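Triabin (Triatoma pallidipennis, PDB 1AVG) inhibits host thrombin by forming a non-covalent one-to-one complex with it, inhibiting thrombin-mediated fibrin formation and thrombin-induced platelet aggregation while barely suppressing its amidolytic activity. Local coordinates at residues Glu18-Gly23 with Ile99-Asp104; Gln40-Ser45 with Phe82-Ser87. One frame throughout, in Å; residues are numbered along the deposited sequence.

In the fold
The two contacts sit at different depths of one calycin barrel, their centres about 17 Å apart. Contact 1 packs the short helix 17-20 against the end of strand 92-101 and the turn after it; it is only partly buried, and an exposed acidic side chain crosses a tyrosine at its outer margin. Contact 2 is buried, between strands 37-43 and 80-86, and is made of two phenylalanines and a disulfide sulfur. Strands 80-86 and 92-101 are neighbours in the sheet, and the contacts meet directly where Phe21 packs on Phe82. Neither relies on hydrogen bonds across its segments, but contact 1 is flanked by hydrogen bonds, such as those of Arg129, whereas further phenylalanine rings pack on contact 2.

Contact 1 of 2, residues Glu18-Gly23 with Ile99-Asp104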
# COMPACT_ATOMS: atom_id res chain seq x y z
N GLU C 18 23.59 12.65 -9.46
CA GLU C 18 24.52 13.08 -8.42
C GLU C 18 23.92 13.22 -7.02
O GLU C 18 24.66 13.36 -6.04
CB GLU C 18 25.27 14.34 -8.82
CG GLU C 18 26.68 14.42 -8.22
CD GLU C 18 27.52 13.15 -8.44
OE1 GLU C 18 27.49 12.58 -9.55
OE2 GLU C 18 28.21 12.72 -7.49
N GLU C 19 22.60 13.21 -6.91
CA GLU C 19 21.97 13.29 -5.59
C GLU C 19 21.98 11.86 -5.06
O GLU C 19 22.01 11.64 -3.85
CB GLU C 19 20.54 13.81 -5.68
CG GLU C 19 20.42 15.33 -5.67
CD GLU C 19 18.99 15.81 -5.45
OE1 GLU C 19 18.16 15.68 -6.38
OE2 GLU C 19 18.69 16.32 -4.35
N PHE C 20 21.96 10.90 -5.98
CA PHE C 20 21.99 9.52 -5.59
C PHE C 20 23.41 9.04 -5.35
O PHE C 20 23.70 8.49 -4.29
CB PHE C 20 21.34 8.61 -6.62
CG PHE C 20 21.35 7.17 -6.23
CD1 PHE C 20 22.49 6.38 -6.43
CD2 PHE C 20 20.26 6.61 -5.57
CE1 PHE C 20 22.54 5.07 -5.98
CE2 PHE C 20 20.31 5.29 -5.11
CZ PHE C 20 21.45 4.53 -5.32
N PHE C 21 24.27 9.18 -6.35
CA PHE C 21 25.65 8.74 -6.21
C PHE C 21 26.45 9.71 -5.36
O PHE C 21 27.35 10.42 -5.83
CB PHE C 21 26.31 8.53 -7.57
CG PHE C 21 25.68 7.43 -8.35
CD1 PHE C 21 25.81 6.11 -7.93
CD2 PHE C 21 24.91 7.71 -9.47
CE1 PHE C 21 25.19 5.08 -8.62
CE2 PHE C 21 24.28 6.68 -10.17
CZ PHE C 21 24.42 5.37 -9.74
N ASN C 22 26.10 9.70 -4.08
CA ASN C 22 26.71 10.55 -3.08
C ASN C 22 26.28 9.95 -1.76
O ASN C 22 25.10 9.66 -1.56
CB ASN C 22 26.18 11.98 -3.22
CG ASN C 22 26.72 12.90 -2.14
OD1 ASN C 22 27.89 12.84 -1.77
ND2 ASN C 22 25.85 13.78 -1.63
N GLY C 23 27.24 9.68 -0.88
CA GLY C 23 26.91 9.12 0.41
C GLY C 23 26.90 7.60 0.52
O GLY C 23 27.57 6.90 -0.24
N ILE C 99 13.72 3.11 -10.71
CA ILE C 99 12.26 3.15 -10.84
C ILE C 99 11.63 4.33 -10.07
O ILE C 99 10.91 5.15 -10.64
CB ILE C 99 11.61 1.83 -10.30
CG1 ILE C 99 12.41 0.59 -10.73
CG2 ILE C 99 10.17 1.71 -10.76
CD1 ILE C 99 12.46 0.33 -12.21
N SER C 100 11.93 4.41 -8.78
CA SER C 100 11.39 5.44 -7.89
C SER C 100 12.43 5.67 -6.82
O SER C 100 12.95 4.72 -6.25
CB SER C 100 10.11 4.92 -7.23
OG SER C 100 9.65 5.77 -6.19
N VAL C 101 12.71 6.93 -6.50
CA VAL C 101 13.72 7.24 -5.51
C VAL C 101 13.56 8.58 -4.82
O VAL C 101 13.14 9.57 -5.42
CB VAL C 101 15.18 7.13 -6.14
CG1 VAL C 101 15.21 7.63 -7.56
CG2 VAL C 101 16.20 7.91 -5.31
N SER C 102 13.81 8.58 -3.52
CA SER C 102 13.79 9.78 -2.73
C SER C 102 15.21 9.74 -2.23
O SER C 102 15.55 8.96 -1.34
CB SER C 102 12.79 9.68 -1.59
OG SER C 102 12.97 8.48 -0.87
N TYR C 103 16.06 10.56 -2.83
CA TYR C 103 17.48 10.62 -2.49
C TYR C 103 17.83 10.72 -1.01
O TYR C 103 19.00 10.59 -0.66
CB TYR C 103 18.13 11.77 -3.25
CG TYR C 103 17.70 11.86 -4.69
CD1 TYR C 103 18.09 10.91 -5.62
CD2 TYR C 103 16.86 12.88 -5.11
CE1 TYR C 103 17.65 10.97 -6.94
CE2 TYR C 103 16.41 12.96 -6.43
CZ TYR C 103 16.80 12.00 -7.34
OH TYR C 103 16.34 12.05 -8.63
N ASP C 104 16.85 10.92 -0.15
CA ASP C 104 17.13 11.04 1.28
C ASP C 104 16.41 10.00 2.12
O ASP C 104 16.50 10.02 3.35
CB ASP C 104 16.76 12.45 1.78
CG ASP C 104 15.28 12.78 1.57
OD1 ASP C 104 14.68 12.32 0.58
OD2 ASP C 104 14.73 13.52 2.41
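The side chain of Glu19 crosses that of Tyr103 at about a right angle, and can be followed from CB to its tip. CB sits over one face, displaced toward the rim: it is 3.8 Å from the centroid of the Tyr103 ring and 20° off the normal, a CH-pi contact. With chi1 at -86°, CG stands opposite the carbonyl carbon, and the chain then runs on extended past the ring on the CD2 side. At the far end the Glu19 carboxyl carbon CD comes 3.6 Å from Tyr103 CD2. OE1 is on the same side of the ring as CB but out beyond the rim, 3.2 Å from Tyr103 CE2, while OE2 is more distant, 4.0 Å from Tyr103 CD2. The carboxylate is tilted 38° from the ring plane, so the two groups are inclined rather than stacked flat. Tyr103's hydroxyl has its own partner, a hydrogen bond between OH and the backbone N of Lys16.

This is the helix-covered end of a lipocalin-type barrel: helix 17-20 leads into the Gly-X-Trp sequence, the lipocalin signature, whose Trp25 lies on strand 24-28, and the turn at Tyr103 links strands 92-101 and 106-115. Arg129 ties the two together, taking Tyr103 O and Asn22 O as hydrogen-bond acceptors.

Further in, the contact turns apolar at Phe20. Its CB is 4.1 Å from Tyr103 CD1, and the ring, with CG anti to the backbone N of Phe20, presents its edge to Val101, with CD2 4.3 Å from Val101 CG2. Trp25 stacks on the Phe20 ring and Phe98 meets it edge-to-face; Phe20 O accepts the indole N-H of Trp25. On the strand side, Ser100 OG hydrogen-bonds to a chain of the other protein in the assembly.

Contact 2 of 2, residues Gln40-Ser45 with Phe82-Ser87; sequences QKFTTS and FKCKSS
Phe42 and Phe82 form the aromatic core of this contact, a T-shaped pair in which Phe42 supplies the edge and Phe82 the face. The ring centroids of Phe42 and Phe82 are 4.9 Å apart and the planes stand at 74°. The CD2-CE2 side of Phe42 does the touching: its CD2 lies 3.5 Å from Phe82 CD2, over the face but offset toward the rim, and its CE2 is 3.6 Å from Phe82 CG. Both side chains have CG opposite their own carbonyl carbon (chi1 -76° in Phe42), which sends the two rings across the gap between the strands to meet. Phe96 packs on both rings, and Phe21 meets Phe82 as well, so the pair belongs to a larger aromatic cluster.

The second kind of interaction is sulfur-aromatic. Cys84 SG approaches the Phe42 ring obliquely, 5.0 Å from its centroid, with CZ of Phe42 the closest ring atom to SG. That sulfur is half of the disulfide to Cys69 on strand 66-71, which probably helps to hold it beside the ring.

The backbone contributes little directly. Thr43 O comes near the edge of the Phe82 ring, 4.0 Å from CE2 of Phe82, close to the ring plane. Strands 40-43 and 82-86 do not pair: their axes pass 8.7 Å apart and their directions differ by 140°. Strand 66-71 runs between them in the sheet, bonding to Lys41 and Thr43 through backbone groups, while Gln40 and Phe42 bond to strand 51-56 on the other flank.

Side chains thus reach inward from two non-adjacent strands of a curved sheet, and their buried meeting forms part of the hydrophobic interior, as in other calycin beta-barrels, here packed with phenylalanine rings that meet edge-to-face or at a slant.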
# COMPACT_ATOMS: atom_id res chain seq x y z
N GLN C 40 30.65 -1.91 -1.46
CA GLN C 40 30.96 -1.56 -2.84
C GLN C 40 31.11 -0.06 -2.93
O GLN C 40 30.23 0.68 -2.49
CB GLN C 40 29.82 -2.01 -3.76
CG GLN C 40 29.57 -3.51 -3.73
CD GLN C 40 28.15 -3.87 -4.12
OE1 GLN C 40 27.68 -4.96 -3.80
NE2 GLN C 40 27.46 -2.98 -4.81
N LYS C 41 32.24 0.39 -3.46
CA LYS C 41 32.48 1.82 -3.62
C LYS C 41 32.27 2.17 -5.07
O LYS C 41 32.90 1.60 -5.96
CB LYS C 41 33.88 2.17 -3.14
CG LYS C 41 33.99 2.00 -1.64
CD LYS C 41 35.42 1.87 -1.13
CE LYS C 41 35.39 1.65 0.38
NZ LYS C 41 36.73 1.46 0.99
N PHE C 42 31.30 3.05 -5.31
CA PHE C 42 30.97 3.49 -6.66
C PHE C 42 31.55 4.85 -6.98
O PHE C 42 31.63 5.74 -6.13
CB PHE C 42 29.44 3.52 -6.85
CG PHE C 42 28.81 2.17 -7.02
CD1 PHE C 42 28.74 1.28 -5.96
CD2 PHE C 42 28.29 1.79 -8.24
CE1 PHE C 42 28.17 0.01 -6.12
CE2 PHE C 42 27.71 0.53 -8.41
CZ PHE C 42 27.66 -0.36 -7.34
N THR C 43 31.96 5.00 -8.23
CA THR C 43 32.50 6.25 -8.72
C THR C 43 31.86 6.51 -10.09
O THR C 43 31.98 5.71 -11.03
CB THR C 43 34.06 6.23 -8.72
OG1 THR C 43 34.57 7.23 -9.60
CG2 THR C 43 34.59 4.87 -9.12
N THR C 44 31.07 7.58 -10.13
CA THR C 44 30.37 8.00 -11.34
C THR C 44 31.36 8.71 -12.26
O THR C 44 32.13 9.57 -11.82
CB THR C 44 29.18 8.93 -11.00
OG1 THR C 44 28.50 9.32 -12.21
CG2 THR C 44 29.65 10.18 -10.26
N SER C 45 31.35 8.32 -13.53
CA SER C 45 32.23 8.93 -14.51
C SER C 45 31.80 10.38 -14.72
O SER C 45 30.98 10.69 -15.58
CB SER C 45 32.19 8.14 -15.83
N PHE C 82 27.90 -0.21 -14.33
CA PHE C 82 29.15 -0.18 -13.58
C PHE C 82 29.88 -1.51 -13.65
O PHE C 82 29.25 -2.57 -13.67
CB PHE C 82 28.88 0.14 -12.11
CG PHE C 82 28.25 1.48 -11.88
CD1 PHE C 82 26.88 1.65 -12.01
CD2 PHE C 82 29.04 2.58 -11.54
CE1 PHE C 82 26.29 2.90 -11.80
CE2 PHE C 82 28.46 3.83 -11.33
CZ PHE C 82 27.08 3.99 -11.46
N LYS C 83 31.21 -1.44 -13.73
CA LYS C 83 32.05 -2.63 -13.74
C LYS C 83 32.66 -2.65 -12.35
O LYS C 83 33.21 -1.65 -11.90
CB LYS C 83 33.16 -2.56 -14.79
CG LYS C 83 32.67 -2.69 -16.24
CD LYS C 83 33.81 -3.01 -17.19
CE LYS C 83 34.27 -4.45 -17.06
NZ LYS C 83 33.19 -5.39 -17.48
N CYS C 84 32.50 -3.77 -11.66
CA CYS C 84 33.01 -3.90 -10.31
C CYS C 84 34.13 -4.93 -10.24
O CYS C 84 34.06 -5.96 -10.90
CB CYS C 84 31.86 -4.24 -9.37
SG CYS C 84 30.52 -3.00 -9.35
N LYS C 85 35.18 -4.60 -9.48
CA LYS C 85 36.35 -5.46 -9.29
C LYS C 85 36.58 -5.64 -7.79
O LYS C 85 36.39 -4.71 -7.01
CB LYS C 85 37.58 -4.80 -9.92
CG LYS C 85 37.46 -4.61 -11.44
CD LYS C 85 38.49 -3.62 -11.99
CE LYS C 85 37.95 -2.18 -12.04
NZ LYS C 85 37.66 -1.57 -10.70
N SER C 86 37.05 -6.81 -7.37
CA SER C 86 37.22 -7.05 -5.95
C SER C 86 38.57 -7.50 -5.41
O SER C 86 39.49 -7.81 -6.17
CB SER C 86 36.14 -8.00 -5.48
N SER C 87 38.67 -7.54 -4.08
CA SER C 87 39.88 -7.94 -3.36
C SER C 87 40.32 -9.33 -3.78
O SER C 87 41.50 -9.67 -3.70
CB SER C 87 39.62 -7.96 -1.86
OG SER C 87 38.85 -6.84 -1.48